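PDB 6VSS: arginase from Medicago truncatula, which hydrolyses L-arginine to urea and L-ornithine with two manganese ions per subunit, and also converts agmatine to putrescine and urea. Local coordinates for residues Glu52-Arg55 / Ser56-Gly59; Val166-Ala169 / Val170-Leu174. All coordinates share one frame; numbering follows the deposited sequence.

Interaction 1. Residues Glu52-Arg55 / Ser56-Gly59; sequences ELMR and SLGG
Arg55 lays one face of its guanidinium over the backbone of Glu52, whose CA is 3.8 Å above the plane, displaced from the centre of the group toward its margin, and whose carbonyl oxygen takes a weak bond from the amide of Ser56. A bend at chi3 folds the arginine chain back to this place, from which NH1 reaches the carboxylate of Glu148 and the carbonyl oxygen of Asp149. Glu52 in turn sends OE2 to a salt bridge with Lys30 of the second subunit. On the backbone, the carbonyl of Leu53 receives two amides from different directions. Leu57 N comes in at 2.9 Å from Leu53 O, nearly along the C=O axis (163°), whereas Ser56 N, 3.0 Å from the same oxygen, sits above the carbonyl plane. The Ser56 hydroxyl lies between backbone N and carbonyl carbon (chi1 62°), which turns it back over the preceding turn. There OG is 2.9 Å from Leu53 O and 3.0 Å from Glu52 O, two acceptors competing for one proton. The side chains of Leu53 and Leu57 meet at a slant, CD1 of Leu53 lying 4.1 Å from CG of Leu57. Alongside them, Met54 SD approaches Leu57 CD1 to 4.3 Å, a looser apolar touch made while the methionine is buried against Pro110, Arg111 and Pro150. The final helical bond runs from Gly58 N to Met54 O at 3.1 Å, and Gly58 then leaves the helical conformation with phi 60°, its own carbonyl oxygen taking a hydrogen bond from Arg111. A glycine of positive phi directly after the last helical residue is a classic C-terminal helix stop; here it ends the long helix 25-57 and turns the chain toward strand 63-69.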
ATOM      1  N   GLU B  52       6.876  34.832  26.432  1.00 37.51           N
ATOM      2  CA  GLU B  52       8.006  35.783  26.600  1.00 37.76           C
ATOM      3  C   GLU B  52       8.613  36.023  25.231  1.00 36.43           C
ATOM      4  O   GLU B  52       8.893  37.150  24.904  1.00 34.79           O
ATOM      5  CB  GLU B  52       9.081  35.189  27.512  1.00 39.69           C
ATOM      6  CG  GLU B  52       8.709  35.198  28.983  1.00 43.51           C
ATOM      7  CD  GLU B  52       9.721  34.542  29.922  1.00 46.71           C
ATOM      8  OE1 GLU B  52       9.344  34.270  31.095  1.00 48.19           O
ATOM      9  OE2 GLU B  52      10.896  34.317  29.497  1.00 49.73           O
ATOM     10  N   LEU B  53       8.812  34.947  24.462  1.00 35.15           N
ATOM     11  CA  LEU B  53       9.413  35.089  23.125  1.00 35.76           C
ATOM     12  C   LEU B  53       8.562  36.089  22.336  1.00 35.86           C
ATOM     13  O   LEU B  53       9.085  37.110  21.870  1.00 35.54           O
ATOM     14  CB  LEU B  53       9.491  33.718  22.456  1.00 34.59           C
ATOM     15  CG  LEU B  53       9.949  33.777  21.012  1.00 35.44           C
ATOM     16  CD1 LEU B  53      11.196  34.623  20.890  1.00 37.04           C
ATOM     17  CD2 LEU B  53      10.194  32.383  20.464  1.00 35.54           C
ATOM     18  N   MET B  54       7.270  35.825  22.207  1.00 35.76           N
ATOM     19  CA  MET B  54       6.429  36.723  21.390  1.00 37.69           C
ATOM     20  C   MET B  54       6.440  38.117  22.003  1.00 38.82           C
ATOM     21  O   MET B  54       6.565  39.077  21.225  1.00 38.39           O
ATOM     22  CB  MET B  54       4.995  36.215  21.315  1.00 38.05           C
ATOM     23  CG  MET B  54       4.915  34.792  20.856  1.00 38.16           C
ATOM     24  SD  MET B  54       5.934  34.355  19.449  1.00 38.39           S
ATOM     25  CE  MET B  54       5.969  32.583  19.730  1.00 40.97           C
ATOM     26  N   ARG B  55       6.281  38.214  23.332  1.00 39.73           N
ATOM     27  CA  ARG B  55       6.205  39.526  24.023  1.00 42.93           C
ATOM     28  C   ARG B  55       7.553  40.250  23.840  1.00 46.45           C
ATOM     29  O   ARG B  55       7.588  41.504  23.926  1.00 47.15           O
ATOM     30  CB  ARG B  55       5.811  39.404  25.500  1.00 42.39           C
ATOM     31  CG  ARG B  55       4.307  39.363  25.697  1.00 42.50           C
ATOM     32  CD  ARG B  55       3.850  39.365  27.138  1.00 43.20           C
ATOM     33  NE  ARG B  55       4.669  38.570  28.033  1.00 43.38           N
ATOM     34  CZ  ARG B  55       4.536  37.262  28.246  1.00 42.83           C
ATOM     35  NH1 ARG B  55       3.653  36.541  27.577  1.00 42.24           N
ATOM     36  NH2 ARG B  55       5.323  36.649  29.111  1.00 42.47           N
ATOM     37  N   SER B  56       8.638  39.545  23.543  1.00 44.56           N
ATOM     38  CA  SER B  56       9.893  40.289  23.347  1.00 46.41           C
ATOM     39  C   SER B  56      10.104  40.600  21.855  1.00 47.64           C
ATOM     40  O   SER B  56      10.727  41.642  21.556  1.00 49.59           O
ATOM     41  CB  SER B  56      11.005  39.606  24.029  1.00 46.23           C
ATOM     42  OG  SER B  56      11.181  38.358  23.476  1.00 50.20           O
ATOM     43  N   LEU B  57       9.537  39.833  20.926  1.00 46.66           N
ATOM     44  CA  LEU B  57       9.596  40.223  19.491  1.00 46.67           C
ATOM     45  C   LEU B  57       8.761  41.479  19.217  1.00 47.23           C
ATOM     46  O   LEU B  57       9.116  42.222  18.309  1.00 46.48           O
ATOM     47  CB  LEU B  57       9.065  39.066  18.663  1.00 48.41           C
ATOM     48  CG  LEU B  57       9.930  37.821  18.703  1.00 48.03           C
ATOM     49  CD1 LEU B  57       9.247  36.716  17.920  1.00 47.39           C
ATOM     50  CD2 LEU B  57      11.324  38.129  18.173  1.00 46.46           C
ATOM     51  N   GLY B  58       7.667  41.670  19.956  1.00 46.88           N
ATOM     52  CA  GLY B  58       6.632  42.690  19.706  1.00 45.22           C
ATOM     53  C   GLY B  58       5.953  42.568  18.351  1.00 43.90           C
ATOM     54  O   GLY B  58       6.280  41.621  17.580  1.00 41.05           O
ATOM     55  N   GLY B  59       5.055  43.528  18.064  1.00 43.75           N
ATOM     56  CA  GLY B  59       4.280  43.668  16.812  1.00 42.79           C
ATOM     57  C   GLY B  59       3.303  42.512  16.619  1.00 42.97           C
ATOM     58  O   GLY B  59       3.228  41.969  15.519  1.00 45.24           O
TER

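Interaction 2. Residues Val166-Ala169 / Val170-Leu174; sequences VVRA and VSEKL
Arg168 and Glu172, one turn apart, run alongside each other in the same direction, guanidinium and carboxylate planes 17° apart. On the arginine side the touch is made by the aliphatic chain: CG of Arg168 lies 3.3 Å from OE2 of Glu172. Arg168 NE is 4.6 Å from Glu172 OE2, which is far off the guanidinium plane, so any pull between the two is probably one of charge alone. Each group is bonded to the neighbouring helix 131-146, Arg168 NH2 to Ser139 and Glu172 OE1 to Lys143. An alanine here, lacking the guanidinium, would probably open a gap against helix 131-146 and leave the Glu172 carboxylate without the arginine chain beside it. Helix 163-174 links parallel strands 151-157 and 178-183 in the α/β arginase fold, Val166 and Val167 packing on Tyr265 of the sheet and Val170 on Val306. Its backbone is satisfied by regular i to i+4 bonds: Val170 N to Val166 O at 2.9 Å, Ser171 N to Val167 O at 3.0 Å, then Glu172 N to Arg168 O and Lys173 N to Ala169 O. The buried Ser171 hydroxyl, anti to the backbone N (chi1 -179°), bonds to the carbonyl oxygen of Gly176, and Lys173 NZ forms a salt bridge with Asp147.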
ATOM      1  N   VAL B 166     -11.828  21.689  25.854  1.00 28.22           N
ATOM      2  CA  VAL B 166     -11.157  22.871  25.248  1.00 28.32           C
ATOM      3  C   VAL B 166     -12.152  24.037  25.254  1.00 28.78           C
ATOM      4  O   VAL B 166     -11.802  25.122  25.705  1.00 29.19           O
ATOM      5  CB  VAL B 166     -10.651  22.583  23.830  1.00 29.01           C
ATOM      6  CG1 VAL B 166      -9.939  23.777  23.241  1.00 29.17           C
ATOM      7  CG2 VAL B 166      -9.798  21.342  23.822  1.00 29.85           C
ATOM      8  N   VAL B 167     -13.358  23.827  24.755  1.00 28.97           N
ATOM      9  CA  VAL B 167     -14.290  24.965  24.568  1.00 29.71           C
ATOM     10  C   VAL B 167     -14.781  25.416  25.955  1.00 31.27           C
ATOM     11  O   VAL B 167     -14.930  26.622  26.158  1.00 30.84           O
ATOM     12  CB  VAL B 167     -15.396  24.584  23.592  1.00 29.47           C
ATOM     13  CG1 VAL B 167     -16.581  25.509  23.707  1.00 30.60           C
ATOM     14  CG2 VAL B 167     -14.843  24.519  22.161  1.00 30.01           C
ATOM     15  N   ARG B 168     -14.941  24.497  26.900  1.00 32.23           N
ATOM     16  CA  ARG B 168     -15.318  24.853  28.290  1.00 34.32           C
ATOM     17  C   ARG B 168     -14.270  25.820  28.857  1.00 35.58           C
ATOM     18  O   ARG B 168     -14.627  26.825  29.567  1.00 36.34           O
ATOM     19  CB  ARG B 168     -15.440  23.604  29.168  1.00 35.30           C
ATOM     20  CG  ARG B 168     -15.587  23.943  30.646  1.00 37.02           C
ATOM     21  CD  ARG B 168     -15.648  22.698  31.513  1.00 39.44           C
ATOM     22  NE  ARG B 168     -14.467  21.837  31.435  1.00 39.24           N
ATOM     23  CZ  ARG B 168     -14.422  20.595  31.891  1.00 38.63           C
ATOM     24  NH1 ARG B 168     -15.482  20.073  32.464  1.00 38.60           N
ATOM     25  NH2 ARG B 168     -13.327  19.868  31.790  1.00 40.17           N
ATOM     26  N   ALA B 169     -13.004  25.475  28.642  1.00 35.07           N
ATOM     27  CA  ALA B 169     -11.834  26.210  29.161  1.00 34.81           C
ATOM     28  C   ALA B 169     -11.774  27.586  28.493  1.00 35.39           C
ATOM     29  O   ALA B 169     -11.538  28.580  29.228  1.00 35.08           O
ATOM     30  CB  ALA B 169     -10.602  25.423  28.897  1.00 35.12           C
ATOM     31  N   VAL B 170     -12.007  27.658  27.177  1.00 31.97           N
ATOM     32  CA  VAL B 170     -11.992  28.959  26.460  1.00 32.78           C
ATOM     33  C   VAL B 170     -13.079  29.888  27.029  1.00 34.48           C
ATOM     34  O   VAL B 170     -12.781  31.038  27.351  1.00 36.25           O
ATOM     35  CB  VAL B 170     -12.166  28.778  24.957  1.00 31.68           C
ATOM     36  CG1 VAL B 170     -12.339  30.125  24.316  1.00 32.47           C
ATOM     37  CG2 VAL B 170     -10.986  28.027  24.330  1.00 31.32           C
ATOM     38  N   SER B 171     -14.294  29.385  27.134  1.00 37.01           N
ATOM     39  CA  SER B 171     -15.506  30.095  27.593  1.00 39.43           C
ATOM     40  C   SER B 171     -15.345  30.545  29.035  1.00 40.76           C
ATOM     41  O   SER B 171     -15.805  31.653  29.354  1.00 41.31           O
ATOM     42  CB  SER B 171     -16.718  29.221  27.483  1.00 41.33           C
ATOM     43  OG  SER B 171     -17.891  29.915  27.910  1.00 44.32           O
ATOM     44  N   GLU B 172     -14.828  29.671  29.886  1.00 40.14           N
ATOM     45  CA  GLU B 172     -14.711  29.953  31.330  1.00 40.92           C
ATOM     46  C   GLU B 172     -13.623  31.011  31.473  1.00 42.84           C
ATOM     47  O   GLU B 172     -13.843  31.973  32.227  1.00 40.89           O
ATOM     48  CB  GLU B 172     -14.347  28.706  32.121  1.00 40.95           C
ATOM     49  CG  GLU B 172     -15.486  27.772  32.385  1.00 41.61           C
ATOM     50  CD  GLU B 172     -15.029  26.475  33.015  1.00 43.15           C
ATOM     51  OE1 GLU B 172     -13.814  26.242  33.090  1.00 44.84           O
ATOM     52  OE2 GLU B 172     -15.896  25.698  33.446  1.00 46.86           O
ATOM     53  N   LYS B 173     -12.513  30.872  30.738  1.00 42.77           N
ATOM     54  CA  LYS B 173     -11.443  31.886  30.830  1.00 44.76           C
ATOM     55  C   LYS B 173     -11.929  33.209  30.217  1.00 44.75           C
ATOM     56  O   LYS B 173     -11.565  34.252  30.772  1.00 45.72           O
ATOM     57  CB  LYS B 173     -10.115  31.419  30.244  1.00 47.77           C
ATOM     58  CG  LYS B 173      -9.032  32.510  30.251  1.00 51.38           C
ATOM     59  CD  LYS B 173      -7.774  32.176  31.019  1.00 51.64           C
ATOM     60  CE  LYS B 173      -7.977  32.330  32.503  1.00 54.31           C
ATOM     61  NZ  LYS B 173      -7.145  31.378  33.270  1.00 55.89           N
ATOM     62  N   LEU B 174     -12.705  33.219  29.126  1.00 44.85           N
ATOM     63  CA  LEU B 174     -13.090  34.517  28.502  1.00 43.41           C
ATOM     64  C   LEU B 174     -14.187  35.161  29.341  1.00 43.34           C
ATOM     65  O   LEU B 174     -14.337  36.377  29.234  1.00 43.79           O
ATOM     66  CB  LEU B 174     -13.507  34.343  27.044  1.00 43.47           C
ATOM     67  CG  LEU B 174     -12.364  33.999  26.088  1.00 42.23           C
ATOM     68  CD1 LEU B 174     -12.790  34.090  24.631  1.00 42.11           C
ATOM     69  CD2 LEU B 174     -11.183  34.900  26.323  1.00 42.02           C
TER

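Overall arrangement
Both interactions are contacts between successive turns of a single helix, but of different helices: interaction 1 at the C-terminal end of helix 25-57, interaction 2 within helix 163-174. Their centres are about 24 Å apart and their nearest atoms about 13 Å, without touching. Interaction 1 is a surface contact, its centre about 25 Å from that of the chain, where acceptors are shared and charged partners come from both its own chain and the second subunit. Interaction 2 is largely buried, its centre about 13 Å from that of the chain; its valines face the parallel sheet, no other chain touches it, and Val167 lies about 12 Å, side chain to ion, from a bound manganese.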